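Local atomic coordinates of putative glucarate dehydratase (Pseudomonas fluorescens, PDB entry 4IT1), a protein that probably dehydrates D-glucarate to 5-dehydro-4-deoxy-D-glucarate with the aid of magnesium, as a member of the mandelate racemase/muconate lactonizing enzyme family. Residues A[301-305]-A[306-310]; A[197-200]-A[201-205]. All coordinates share one frame; numbering follows the deposited sequence.

Contact 1 of 2, residues A[301-305]-A[306-310]; sequences RRSVA and QNSVQ
The amide of Ser308 bends back to the carbonyl of Ser303, with Ser308 N 3.3 Å from Ser303 O and an N-H...O angle of 159°. This 6→1 bond and the positive phi of Asn307 (51°), the first residue past the helix, mark a Schellman motif. Gln306 N adds two weak bonds, to Arg302 O and to Ser303 O, the latter at 3.1 Å. Two waters extend the polar network. One donates to both Arg302 O and Gln306 OE1, its oxygen 3.0 Å from each. The other lies between the Ser303 hydroxyl and the carbonyl of Val309, 2.9 Å from both Ser303 OG and Val309 O. Gln306 carries CG beside its backbone N (chi1 -70°) and is extended from there, which runs its methylenes alongside Arg302 O and brings OE1 to the first water. With an alanine here, that water would probably lose its amide partner and hold Arg302 O less firmly. The packing centres on Ser303, whose OG meets Val309 CG2 at 3.3 Å and Ser308 CB at 3.6 Å. Outside the turn, Ser308 OG bonds to Leu274 O, and Arg302 and Ser303 touch Leu274 at the start of helix 274-284. The turn thus ends helix 297-306 and delivers the chain to parallel strand 311-314, Gln310 already pairing its backbone with Leu288 and Gly338.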
loop_
_atom_site.group_PDB
_atom_site.type_symbol
_atom_site.label_atom_id
_atom_site.label_comp_id
_atom_site.label_asym_id
_atom_site.label_seq_id
_atom_site.Cartn_x
_atom_site.Cartn_y
_atom_site.Cartn_z
ATOM N N ARG A 301 3.980 2.180 -13.869
ATOM C CA ARG A 301 4.938 3.281 -14.020
ATOM C C ARG A 301 5.059 3.740 -15.472
ATOM O O ARG A 301 5.054 4.940 -15.758
ATOM C CB ARG A 301 6.328 2.862 -13.474
ATOM C CG ARG A 301 7.437 3.916 -13.578
ATOM C CD ARG A 301 8.812 3.425 -13.112
ATOM N NE ARG A 301 9.326 2.366 -13.990
ATOM C CZ ARG A 301 9.380 1.064 -13.689
ATOM N NH1 ARG A 301 8.972 0.610 -12.505
ATOM N NH2 ARG A 301 9.855 0.200 -14.580
ATOM N N ARG A 302 5.193 2.785 -16.385
ATOM C CA ARG A 302 5.344 3.119 -17.800
ATOM C C ARG A 302 4.030 3.675 -18.362
ATOM O O ARG A 302 4.045 4.550 -19.222
ATOM C CB ARG A 302 5.846 1.913 -18.612
ATOM C CG ARG A 302 7.270 1.474 -18.253
ATOM C CD ARG A 302 7.883 0.521 -19.280
ATOM N NE ARG A 302 7.263 -0.808 -19.287
ATOM C CZ ARG A 302 7.612 -1.834 -18.502
ATOM N NH1 ARG A 302 8.597 -1.724 -17.613
ATOM N NH2 ARG A 302 6.970 -2.989 -18.617
ATOM N N SER A 303 2.899 3.185 -17.862
ATOM C CA SER A 303 1.599 3.693 -18.322
ATOM C C SER A 303 1.412 5.139 -17.908
ATOM O O SER A 303 0.972 5.970 -18.697
ATOM C CB SER A 303 0.443 2.868 -17.767
ATOM O OG SER A 303 -0.773 3.288 -18.351
ATOM N N VAL A 304 1.764 5.422 -16.660
ATOM C CA VAL A 304 1.585 6.740 -16.078
ATOM C C VAL A 304 2.445 7.778 -16.792
ATOM O O VAL A 304 2.074 8.946 -16.867
ATOM C CB VAL A 304 1.867 6.696 -14.557
ATOM C CG1 VAL A 304 2.417 8.020 -14.046
ATOM C CG2 VAL A 304 0.608 6.284 -13.807
ATOM N N ALA A 305 3.587 7.336 -17.322
ATOM C CA ALA A 305 4.492 8.201 -18.079
ATOM C C ALA A 305 3.921 8.586 -19.444
ATOM O O ALA A 305 4.221 9.664 -19.961
ATOM C CB ALA A 305 5.853 7.528 -18.246
ATOM N N GLN A 306 3.115 7.701 -20.028
ATOM C CA GLN A 306 2.552 7.913 -21.372
ATOM C C GLN A 306 1.092 8.318 -21.332
ATOM O O GLN A 306 0.521 8.656 -22.362
ATOM C CB GLN A 306 2.638 6.629 -22.198
ATOM C CG GLN A 306 4.028 6.209 -22.624
ATOM C CD GLN A 306 4.011 4.895 -23.381
ATOM O OE1 GLN A 306 4.652 3.930 -22.973
ATOM N NE2 GLN A 306 3.256 4.847 -24.481
ATOM N N ASN A 307 0.484 8.246 -20.150
ATOM C CA ASN A 307 -0.973 8.365 -19.989
ATOM C C ASN A 307 -1.776 7.425 -20.918
ATOM O O ASN A 307 -2.695 7.850 -21.613
ATOM C CB ASN A 307 -1.415 9.833 -20.128
ATOM C CG ASN A 307 -2.877 10.044 -19.781
ATOM O OD1 ASN A 307 -3.392 9.495 -18.800
ATOM N ND2 ASN A 307 -3.557 10.844 -20.591
ATOM N N SER A 308 -1.424 6.141 -20.907
ATOM C CA SER A 308 -2.048 5.142 -21.791
ATOM C C SER A 308 -3.466 4.754 -21.399
ATOM O O SER A 308 -4.326 4.571 -22.266
ATOM C CB SER A 308 -1.207 3.867 -21.846
ATOM O OG SER A 308 0.090 4.128 -22.334
ATOM N N VAL A 309 -3.696 4.601 -20.098
ATOM C CA VAL A 309 -4.986 4.148 -19.596
ATOM C C VAL A 309 -5.513 5.057 -18.493
ATOM O O VAL A 309 -4.743 5.681 -17.758
ATOM C CB VAL A 309 -4.942 2.682 -19.099
ATOM C CG1 VAL A 309 -4.566 1.755 -20.236
ATOM C CG2 VAL A 309 -3.988 2.513 -17.925
ATOM N N GLN A 310 -6.834 5.116 -18.388
ATOM C CA GLN A 310 -7.496 5.964 -17.409
ATOM C C GLN A 310 -8.079 5.129 -16.278
ATOM O O GLN A 310 -8.442 5.667 -15.239
ATOM C CB GLN A 310 -8.587 6.783 -18.090
ATOM C CG GLN A 310 -8.050 7.814 -19.075
ATOM C CD GLN A 310 -7.445 7.187 -20.324
ATOM O OE1 GLN A 310 -8.101 6.408 -21.022
ATOM N NE2 GLN A 310 -6.185 7.524 -20.611
HETATM O O HOH W 1 6.623 4.510 -20.845
HETATM O O HOH W 2 -1.934 5.689 -17.181
#

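Contact 2 of 2, residues A[197-200]-A[201-205]; sequences VAQA and ARMIE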
loop_
_atom_site.group_PDB
_atom_site.type_symbol
_atom_site.label_atom_id
_atom_site.label_comp_id
_atom_site.label_asym_id
_atom_site.label_seq_id
_atom_site.Cartn_x
_atom_site.Cartn_y
_atom_site.Cartn_z
ATOM N N VAL A 197 -28.978 -10.203 -26.158
ATOM C CA VAL A 197 -29.994 -9.514 -25.351
ATOM C C VAL A 197 -30.660 -10.512 -24.403
ATOM O O VAL A 197 -30.725 -10.288 -23.191
ATOM C CB VAL A 197 -31.041 -8.798 -26.242
ATOM C CG1 VAL A 197 -32.296 -8.444 -25.452
ATOM C CG2 VAL A 197 -30.441 -7.544 -26.869
ATOM N N ALA A 198 -31.105 -11.629 -24.972
ATOM C CA ALA A 198 -31.686 -12.735 -24.220
ATOM C C ALA A 198 -30.732 -13.290 -23.157
ATOM O O ALA A 198 -31.161 -13.624 -22.052
ATOM C CB ALA A 198 -32.115 -13.835 -25.174
ATOM N N GLN A 199 -29.443 -13.381 -23.488
ATOM C CA GLN A 199 -28.451 -13.913 -22.550
ATOM C C GLN A 199 -28.283 -12.987 -21.339
ATOM O O GLN A 199 -28.172 -13.448 -20.196
ATOM C CB GLN A 199 -27.104 -14.149 -23.252
ATOM C CG GLN A 199 -26.050 -14.805 -22.365
ATOM C CD GLN A 199 -24.639 -14.710 -22.931
ATOM O OE1 GLN A 199 -23.754 -14.093 -22.330
ATOM N NE2 GLN A 199 -24.421 -15.326 -24.089
ATOM N N ALA A 200 -28.265 -11.682 -21.601
ATOM C CA ALA A 200 -28.190 -10.672 -20.541
ATOM C C ALA A 200 -29.436 -10.711 -19.661
ATOM O O ALA A 200 -29.336 -10.754 -18.429
ATOM C CB ALA A 200 -27.998 -9.283 -21.135
ATOM N N ALA A 201 -30.602 -10.706 -20.308
ATOM C CA ALA A 201 -31.885 -10.814 -19.614
ATOM C C ALA A 201 -31.859 -11.956 -18.603
ATOM O O ALA A 201 -32.215 -11.761 -17.438
ATOM C CB ALA A 201 -33.022 -10.996 -20.608
ATOM N N ARG A 202 -31.398 -13.128 -19.043
ATOM C CA ARG A 202 -31.285 -14.283 -18.161
ATOM C C ARG A 202 -30.471 -13.960 -16.918
ATOM O O ARG A 202 -30.869 -14.310 -15.806
ATOM C CB ARG A 202 -30.681 -15.479 -18.892
ATOM C CG ARG A 202 -30.297 -16.613 -17.953
ATOM C CD ARG A 202 -29.964 -17.885 -18.710
ATOM N NE ARG A 202 -29.361 -18.883 -17.828
ATOM C CZ ARG A 202 -29.201 -20.165 -18.145
ATOM N NH1 ARG A 202 -29.605 -20.616 -19.331
ATOM N NH2 ARG A 202 -28.643 -20.999 -17.272
ATOM N N MET A 203 -29.342 -13.283 -17.118
ATOM C CA MET A 203 -28.421 -12.955 -16.027
ATOM C C MET A 203 -28.980 -11.887 -15.096
ATOM O O MET A 203 -28.873 -12.006 -13.872
ATOM C CB MET A 203 -27.075 -12.486 -16.584
ATOM C CG MET A 203 -26.200 -13.593 -17.142
ATOM S SD MET A 203 -24.569 -12.971 -17.590
ATOM C CE MET A 203 -23.743 -14.487 -18.048
ATOM N N ILE A 204 -29.553 -10.838 -15.690
ATOM C CA ILE A 204 -30.182 -9.746 -14.937
ATOM C C ILE A 204 -31.356 -10.255 -14.087
ATOM O O ILE A 204 -31.445 -9.932 -12.904
ATOM C CB ILE A 204 -30.603 -8.573 -15.859
ATOM C CG1 ILE A 204 -29.360 -7.933 -16.497
ATOM C CG2 ILE A 204 -31.418 -7.537 -15.086
ATOM C CD1 ILE A 204 -29.648 -6.897 -17.563
ATOM N N GLU A 205 -32.232 -11.060 -14.691
ATOM C CA GLU A 205 -33.315 -11.736 -13.965
ATOM C C GLU A 205 -32.793 -12.542 -12.768
ATOM O O GLU A 205 -33.319 -12.425 -11.658
ATOM C CB GLU A 205 -34.134 -12.624 -14.926
ATOM C CG GLU A 205 -34.810 -13.853 -14.312
ATOM C CD GLU A 205 -36.074 -13.534 -13.524
ATOM O OE1 GLU A 205 -36.267 -14.130 -12.441
ATOM O OE2 GLU A 205 -36.882 -12.697 -13.986
#
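Ala200 O receives the amide of Ile204 at 2.7 Å from Ile204 N, nearly along the C=O axis and with an N-H...O angle of 173°. Three residues earlier, Val197 O takes Ala201 N at 2.9 Å in an equally straight bond. The two bonds between them are longer and less direct: Arg202 N lies 3.1 Å from Ala198 O and Met203 N 3.3 Å from Gln199 O, each donor tilted by almost 30° from the carbonyl plane. All four are i to i+4 bonds of helix 193-207.

Side-chain carbons then close over the same carbonyl oxygens. Ile204 has CG1 beside its own backbone N (chi1 -64°), which brings that methylene to 3.4 Å from Ala200 O. Met203 makes the same choice, and its CG comes 3.6 Å from Gln199 O before the chain runs on extended. Ala201 CB sits 3.5 Å from both Val197 O and Ala198 O.

Around the helix, Met203 packs on Ala168 and Leu170 of strand 163-170 and on Trp374, while Val197 and Ala200 meet helix 221-234. Gln199 NE2 bonds to Phe171 O, and Arg202, stretched out along its whole length, reaches Asn186 OD1 through NH2 and makes a cation-pi contact with Trp187.

The chemistry divides by face. The carbonyls of Val197 to Ala200 are all taken up by amides one turn on, and the inward face is largely aliphatic, apart from the buried Gln199, whose amide has hydrogen bonds at both OE1 and NE2 and lies about 8 Å, side chain to side chain, from Lys215, a predicted proton acceptor. The charge of Arg202, on an exposed residue, is probably steadied by the indole of Trp187 and the amide oxygen of Asn186, in the segment before the helix.

In the fold
From the N terminus the chain first reaches contact 2, within helix 193-207, which connects strand 163-170 to its parallel neighbour 212-215. Strands 240-243, 266-268 and 288-290 follow, with their intervening helices, before contact 1 ends helix 297-306 and leads into strand 311-314. Each contact joins adjoining residues, so neither closes a long loop; they stand in series, without nesting or crossing. The centres of contact 1 and contact 2 are about 35 Å apart, and the nearest atoms of contact 1 and contact 2 about 25 Å. They belong to two beta-alpha-beta units of the enolase-type barrel: one is a mid-helix turn, the other a helix exit. Magnesium is bound by Asp243, Glu268 and Asn291, which lie between them in the sequence.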